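Long-range contact in fructosyl amine: oxygen oxidoreductase (Aspergillus fumigatus, PDB 3DJE), which is a flavoenzyme that removes sugar from fructosyl amino acids by oxidation, using a bound FAD cofactor: residues F300-R312 with M419-R433. Sequence-based numbering, arbitrary orientation.
Sequences FEKTQIPKEAETR and MDFHDVKEWTNVQYR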
loop_
_atom_site.group_PDB
_atom_site.type_symbol
_atom_site.label_atom_id
_atom_site.label_comp_id
_atom_site.label_asym_id
_atom_site.label_seq_id
_atom_site.Cartn_x
_atom_site.Cartn_y
_atom_site.Cartn_z
ATOM N N PHE A 300 6.493 -12.872 -4.805
ATOM C CA PHE A 300 5.717 -13.961 -5.370
ATOM C C PHE A 300 4.291 -13.921 -4.837
ATOM O O PHE A 300 4.044 -13.387 -3.750
ATOM C CB PHE A 300 6.371 -15.324 -5.076
ATOM C CG PHE A 300 6.487 -15.647 -3.607
ATOM C CD1 PHE A 300 5.495 -16.388 -2.964
ATOM C CD2 PHE A 300 7.593 -15.222 -2.876
ATOM C CE1 PHE A 300 5.597 -16.700 -1.597
ATOM C CE2 PHE A 300 7.702 -15.519 -1.507
ATOM C CZ PHE A 300 6.698 -16.259 -0.873
ATOM N N GLU A 301 3.363 -14.488 -5.601
ATOM C CA GLU A 301 1.961 -14.564 -5.201
ATOM C C GLU A 301 1.742 -15.762 -4.269
ATOM O O GLU A 301 2.226 -16.867 -4.539
ATOM C CB GLU A 301 1.047 -14.685 -6.430
ATOM C CG GLU A 301 -0.435 -14.675 -6.061
ATOM C CD GLU A 301 -1.398 -14.937 -7.218
ATOM O OE1 GLU A 301 -0.970 -15.285 -8.356
ATOM O OE2 GLU A 301 -2.614 -14.799 -6.965
ATOM N N LYS A 302 1.028 -15.536 -3.170
ATOM C CA LYS A 302 0.597 -16.642 -2.312
ATOM C C LYS A 302 -0.689 -16.291 -1.568
ATOM O O LYS A 302 -0.768 -15.280 -0.859
ATOM C CB LYS A 302 1.704 -17.085 -1.346
ATOM C CG LYS A 302 1.380 -18.413 -0.657
ATOM C CD LYS A 302 2.569 -19.346 -0.609
ATOM C CE LYS A 302 2.150 -20.712 -0.103
ATOM N NZ LYS A 302 1.765 -21.628 -1.215
ATOM N N THR A 303 -1.692 -17.136 -1.745
ATOM C CA THR A 303 -2.984 -16.945 -1.124
ATOM C C THR A 303 -3.048 -17.755 0.192
ATOM O O THR A 303 -4.021 -18.467 0.474
ATOM C CB THR A 303 -4.132 -17.286 -2.120
ATOM O OG1 THR A 303 -3.827 -16.704 -3.403
ATOM C CG2 THR A 303 -5.416 -16.694 -1.646
ATOM N N GLN A 304 -1.997 -17.606 0.993
ATOM C CA GLN A 304 -1.902 -18.182 2.331
ATOM C C GLN A 304 -1.000 -17.239 3.116
ATOM O O GLN A 304 -0.379 -16.340 2.550
ATOM C CB GLN A 304 -1.242 -19.575 2.321
ATOM C CG GLN A 304 -1.959 -20.691 1.538
ATOM C CD GLN A 304 -3.362 -21.015 2.041
ATOM O OE1 GLN A 304 -3.773 -20.598 3.127
ATOM N NE2 GLN A 304 -4.115 -21.762 1.237
ATOM N N ILE A 305 -0.925 -17.439 4.425
ATOM C CA ILE A 305 0.072 -16.736 5.223
ATOM C C ILE A 305 0.902 -17.755 6.016
ATOM O O ILE A 305 0.431 -18.869 6.226
ATOM C CB ILE A 305 -0.564 -15.686 6.164
ATOM C CG1 ILE A 305 -1.554 -16.329 7.146
ATOM C CG2 ILE A 305 -1.260 -14.589 5.334
ATOM C CD1 ILE A 305 -1.986 -15.395 8.257
ATOM N N PRO A 306 2.123 -17.374 6.439
ATOM C CA PRO A 306 2.909 -18.268 7.315
ATOM C C PRO A 306 2.149 -18.614 8.589
ATOM O O PRO A 306 1.411 -17.775 9.113
ATOM C CB PRO A 306 4.139 -17.421 7.658
ATOM C CG PRO A 306 4.281 -16.477 6.485
ATOM C CD PRO A 306 2.858 -16.130 6.147
ATOM N N LYS A 307 2.338 -19.831 9.103
ATOM C CA LYS A 307 1.672 -20.222 10.340
ATOM C C LYS A 307 2.018 -19.298 11.507
ATOM O O LYS A 307 1.162 -19.023 12.343
ATOM C CB LYS A 307 1.954 -21.692 10.676
ATOM C CG LYS A 307 1.198 -22.669 9.776
ATOM C CD LYS A 307 -0.154 -23.072 10.357
ATOM C CE LYS A 307 -0.021 -24.283 11.284
ATOM N NZ LYS A 307 -1.341 -24.800 11.760
ATOM N N GLU A 308 3.254 -18.799 11.548
ATOM C CA GLU A 308 3.658 -17.870 12.603
ATOM C C GLU A 308 2.819 -16.584 12.547
ATOM O O GLU A 308 2.490 -16.004 13.595
ATOM C CB GLU A 308 5.158 -17.575 12.550
ATOM C CG GLU A 308 5.632 -16.933 11.258
ATOM C CD GLU A 308 7.002 -16.296 11.374
ATOM O OE1 GLU A 308 7.484 -16.082 12.521
ATOM O OE2 GLU A 308 7.590 -16.006 10.310
ATOM N N ALA A 309 2.454 -16.172 11.327
ATOM C CA ALA A 309 1.581 -15.003 11.130
ATOM C C ALA A 309 0.170 -15.262 11.639
ATOM O O ALA A 309 -0.420 -14.410 12.306
ATOM C CB ALA A 309 1.572 -14.565 9.657
ATOM N N GLU A 310 -0.369 -16.443 11.342
ATOM C CA GLU A 310 -1.628 -16.866 11.945
ATOM C C GLU A 310 -1.586 -16.776 13.474
ATOM O O GLU A 310 -2.531 -16.296 14.091
ATOM C CB GLU A 310 -1.994 -18.286 11.535
ATOM C CG GLU A 310 -3.185 -18.840 12.306
ATOM C CD GLU A 310 -3.659 -20.189 11.783
ATOM O OE1 GLU A 310 -2.839 -20.922 11.188
ATOM O OE2 GLU A 310 -4.849 -20.522 11.972
ATOM N N THR A 311 -0.503 -17.257 14.082
ATOM C CA THR A 311 -0.366 -17.203 15.545
ATOM C C THR A 311 -0.426 -15.756 16.050
ATOM O O THR A 311 -1.105 -15.462 17.037
ATOM C CB THR A 311 0.933 -17.914 15.992
ATOM O OG1 THR A 311 0.871 -19.265 15.534
ATOM C CG2 THR A 311 1.082 -17.912 17.509
ATOM N N ARG A 312 0.241 -14.847 15.338
ATOM C CA ARG A 312 0.223 -13.434 15.712
ATOM C C ARG A 312 -1.165 -12.818 15.561
ATOM O O ARG A 312 -1.580 -12.033 16.403
ATOM C CB ARG A 312 1.249 -12.631 14.916
ATOM C CG ARG A 312 2.694 -13.007 15.204
ATOM C CD ARG A 312 3.649 -12.047 14.516
ATOM N NE ARG A 312 3.534 -12.111 13.049
ATOM C CZ ARG A 312 4.369 -12.767 12.247
ATOM N NH1 ARG A 312 5.411 -13.438 12.735
ATOM N NH2 ARG A 312 4.161 -12.754 10.944
HETATM N N MSE A 419 11.760 -10.165 8.608
HETATM C CA MSE A 419 11.823 -11.612 8.409
HETATM C C MSE A 419 12.062 -11.973 6.945
HETATM O O MSE A 419 12.172 -11.093 6.092
HETATM C CB MSE A 419 10.538 -12.256 8.931
HETATM C CG MSE A 419 10.303 -11.972 10.400
HETATM SE SE MSE A 419 8.506 -12.376 10.930
HETATM C CE MSE A 419 7.616 -10.882 10.044
ATOM N N ASP A 420 12.172 -13.270 6.664
ATOM C CA ASP A 420 12.343 -13.733 5.290
ATOM C C ASP A 420 11.568 -15.020 5.037
ATOM O O ASP A 420 11.536 -15.921 5.875
ATOM C CB ASP A 420 13.833 -13.904 4.947
ATOM C CG ASP A 420 14.081 -13.992 3.447
ATOM O OD1 ASP A 420 14.521 -12.987 2.850
ATOM O OD2 ASP A 420 13.822 -15.068 2.867
ATOM N N PHE A 421 10.928 -15.095 3.874
ATOM C CA PHE A 421 10.091 -16.243 3.542
ATOM C C PHE A 421 10.865 -17.558 3.445
ATOM O O PHE A 421 10.275 -18.629 3.589
ATOM C CB PHE A 421 9.309 -15.979 2.251
ATOM C CG PHE A 421 8.116 -15.068 2.437
ATOM C CD1 PHE A 421 7.056 -15.441 3.271
ATOM C CD2 PHE A 421 8.037 -13.848 1.761
ATOM C CE1 PHE A 421 5.941 -14.601 3.446
ATOM C CE2 PHE A 421 6.919 -12.996 1.936
ATOM C CZ PHE A 421 5.877 -13.378 2.770
ATOM N N HIS A 422 12.173 -17.468 3.197
ATOM C CA HIS A 422 13.026 -18.667 3.190
ATOM C C HIS A 422 13.056 -19.355 4.556
ATOM O O HIS A 422 13.357 -20.549 4.645
ATOM C CB HIS A 422 14.450 -18.340 2.722
ATOM C CG HIS A 422 14.538 -18.009 1.264
ATOM N ND1 HIS A 422 14.455 -16.718 0.788
ATOM C CD2 HIS A 422 14.681 -18.805 0.177
ATOM C CE1 HIS A 422 14.553 -16.732 -0.531
ATOM N NE2 HIS A 422 14.692 -17.985 -0.926
ATOM N N ASP A 423 12.754 -18.597 5.610
ATOM C CA ASP A 423 12.693 -19.126 6.980
ATOM C C ASP A 423 11.335 -19.736 7.325
ATOM O O ASP A 423 11.184 -20.377 8.369
ATOM C CB ASP A 423 13.035 -18.035 8.000
ATOM C CG ASP A 423 14.443 -17.479 7.831
ATOM O OD1 ASP A 423 15.290 -18.125 7.176
ATOM O OD2 ASP A 423 14.705 -16.380 8.360
ATOM N N VAL A 424 10.351 -19.537 6.449
ATOM C CA VAL A 424 9.002 -20.060 6.665
ATOM C C VAL A 424 8.920 -21.507 6.196
ATOM O O VAL A 424 9.251 -21.808 5.045
ATOM C CB VAL A 424 7.927 -19.196 5.947
ATOM C CG1 VAL A 424 6.527 -19.783 6.156
ATOM C CG2 VAL A 424 7.993 -17.760 6.448
ATOM N N LYS A 425 8.471 -22.380 7.100
ATOM C CA LYS A 425 8.360 -23.825 6.854
ATOM C C LYS A 425 6.920 -24.318 6.708
ATOM O O LYS A 425 6.672 -25.381 6.125
ATOM C CB LYS A 425 9.039 -24.603 7.993
ATOM C CG LYS A 425 10.482 -25.037 7.713
ATOM C CD LYS A 425 11.489 -23.887 7.783
ATOM C CE LYS A 425 12.666 -24.141 6.844
ATOM N NZ LYS A 425 13.729 -23.113 6.979
ATOM N N GLU A 426 5.973 -23.559 7.253
ATOM C CA GLU A 426 4.579 -23.965 7.275
ATOM C C GLU A 426 3.685 -22.783 6.939
ATOM O O GLU A 426 3.905 -21.673 7.430
ATOM C CB GLU A 426 4.202 -24.527 8.654
ATOM C CG GLU A 426 4.892 -25.843 9.004
ATOM C CD GLU A 426 4.641 -26.265 10.439
ATOM O OE1 GLU A 426 3.503 -26.695 10.745
ATOM O OE2 GLU A 426 5.581 -26.168 11.261
ATOM N N TRP A 427 2.690 -23.047 6.101
ATOM C CA TRP A 427 1.705 -22.043 5.701
ATOM C C TRP A 427 0.306 -22.488 6.102
ATOM O O TRP A 427 0.074 -23.669 6.399
ATOM C CB TRP A 427 1.764 -21.835 4.190
ATOM C CG TRP A 427 3.053 -21.257 3.703
ATOM C CD1 TRP A 427 4.249 -21.911 3.542
ATOM C CD2 TRP A 427 3.276 -19.906 3.277
ATOM N NE1 TRP A 427 5.202 -21.045 3.057
ATOM C CE2 TRP A 427 4.633 -19.807 2.888
ATOM C CE3 TRP A 427 2.462 -18.764 3.198
ATOM C CZ2 TRP A 427 5.193 -18.615 2.420
ATOM C CZ3 TRP A 427 3.019 -17.582 2.737
ATOM C CH2 TRP A 427 4.370 -17.514 2.349
ATOM N N THR A 428 -0.633 -21.543 6.112
ATOM C CA THR A 428 -2.047 -21.857 6.326
ATOM C C THR A 428 -2.640 -22.689 5.170
ATOM O O THR A 428 -2.003 -22.855 4.125
ATOM C CB THR A 428 -2.878 -20.563 6.535
ATOM O OG1 THR A 428 -2.680 -19.694 5.410
ATOM C CG2 THR A 428 -2.435 -19.848 7.809
ATOM N N ASN A 429 -3.857 -23.202 5.370
ATOM C CA ASN A 429 -4.548 -24.064 4.401
ATOM C C ASN A 429 -5.949 -23.529 4.107
ATOM O O ASN A 429 -6.936 -24.274 4.047
ATOM C CB ASN A 429 -4.613 -25.513 4.931
ATOM C CG ASN A 429 -5.379 -26.461 3.998
ATOM O OD1 ASN A 429 -5.152 -26.489 2.779
ATOM N ND2 ASN A 429 -6.300 -27.239 4.574
ATOM N N VAL A 430 -6.028 -22.218 3.910
ATOM C CA VAL A 430 -7.300 -21.548 3.687
ATOM C C VAL A 430 -7.760 -21.741 2.236
ATOM O O VAL A 430 -6.936 -21.845 1.328
ATOM C CB VAL A 430 -7.198 -20.034 4.048
ATOM C CG1 VAL A 430 -8.554 -19.358 3.936
ATOM C CG2 VAL A 430 -6.637 -19.856 5.462
ATOM N N GLN A 431 -9.077 -21.796 2.042
ATOM C CA GLN A 431 -9.694 -21.878 0.720
ATOM C C GLN A 431 -9.174 -20.784 -0.224
ATOM O O GLN A 431 -8.995 -19.633 0.189
ATOM C CB GLN A 431 -11.208 -21.736 0.866
ATOM C CG GLN A 431 -11.972 -21.859 -0.435
ATOM C CD GLN A 431 -12.157 -23.298 -0.848
ATOM O OE1 GLN A 431 -11.515 -23.777 -1.784
ATOM N NE2 GLN A 431 -13.031 -24.008 -0.137
ATOM N N TYR A 432 -8.930 -21.154 -1.478
ATOM C CA TYR A 432 -8.513 -20.190 -2.491
ATOM C C TYR A 432 -9.691 -19.336 -2.940
ATOM O O TYR A 432 -10.831 -19.814 -3.033
ATOM C CB TYR A 432 -7.879 -20.896 -3.700
ATOM C CG TYR A 432 -7.541 -19.964 -4.845
ATOM C CD1 TYR A 432 -6.429 -19.125 -4.779
ATOM C CD2 TYR A 432 -8.343 -19.908 -5.989
ATOM C CE1 TYR A 432 -6.113 -18.254 -5.821
ATOM C CE2 TYR A 432 -8.035 -19.040 -7.042
ATOM C CZ TYR A 432 -6.914 -18.219 -6.948
ATOM O OH TYR A 432 -6.585 -17.362 -7.972
ATOM N N ARG A 433 -9.387 -18.071 -3.212
ATOM C CA ARG A 433 -10.310 -17.127 -3.820
ATOM C C ARG A 433 -9.501 -16.328 -4.821
ATOM O O ARG A 433 -8.375 -15.922 -4.529
ATOM C CB ARG A 433 -10.904 -16.195 -2.767
ATOM C CG ARG A 433 -11.836 -15.107 -3.314
ATOM C CD ARG A 433 -12.276 -14.182 -2.176
ATOM N NE ARG A 433 -13.010 -14.919 -1.140
ATOM C CZ ARG A 433 -13.312 -14.442 0.066
ATOM N NH1 ARG A 433 -12.957 -13.208 0.416
ATOM N NH2 ARG A 433 -13.980 -15.205 0.930
HETATM O O HOH W 1 -4.985 -15.279 -7.839
HETATM O O HOH W 2 -6.877 -17.902 1.299
HETATM O O HOH W 3 -5.717 -20.300 -0.948
#
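Pro-306, just ahead of helix 307-320, and Trp-427 form a single antiparallel, non-hydrogen-bonded bridge, flanked by backbone bonds from Thr-428 N to Ile-305 O (2.9 Å) and from Lys-307 N to Glu-426 O (2.9 Å). Next to it, the Gln-304 amide grips the other backbone. Its OE1 accepts from Thr-428 OG1 in the carbonyl plane (2.7 Å) and from Val-430 N, while NE2 donates to Val-430 O (2.8 Å). The bend at chi2 (-61°) folds the amide back against the 428-430 backbone. Thr-428 OG1, set between its own N and carbonyl carbon (chi1 56°), also accepts from Ile-305 N. Trp-427 is sandwiched: Lys-302 lays its CD over the six-membered ring (3.7 Å to the centroid), and Pro-306 and Val-424 CG1 cover the opposite face. Farther along, the edge of Phe-300 meets the face of Phe-421 in a T-shaped pair (centroids 5.2 Å apart), and Pro-306 CG reaches that ring's edge. Ile-334 of strand 331-339 touches both phenylalanines and Trp-427. The C-terminal tail is thus strapped across the loop entering helix 307-320: two bonds into OE1 and one from NE2 hold the Gln-304 amide in one flip state, and the indole is covered on both faces.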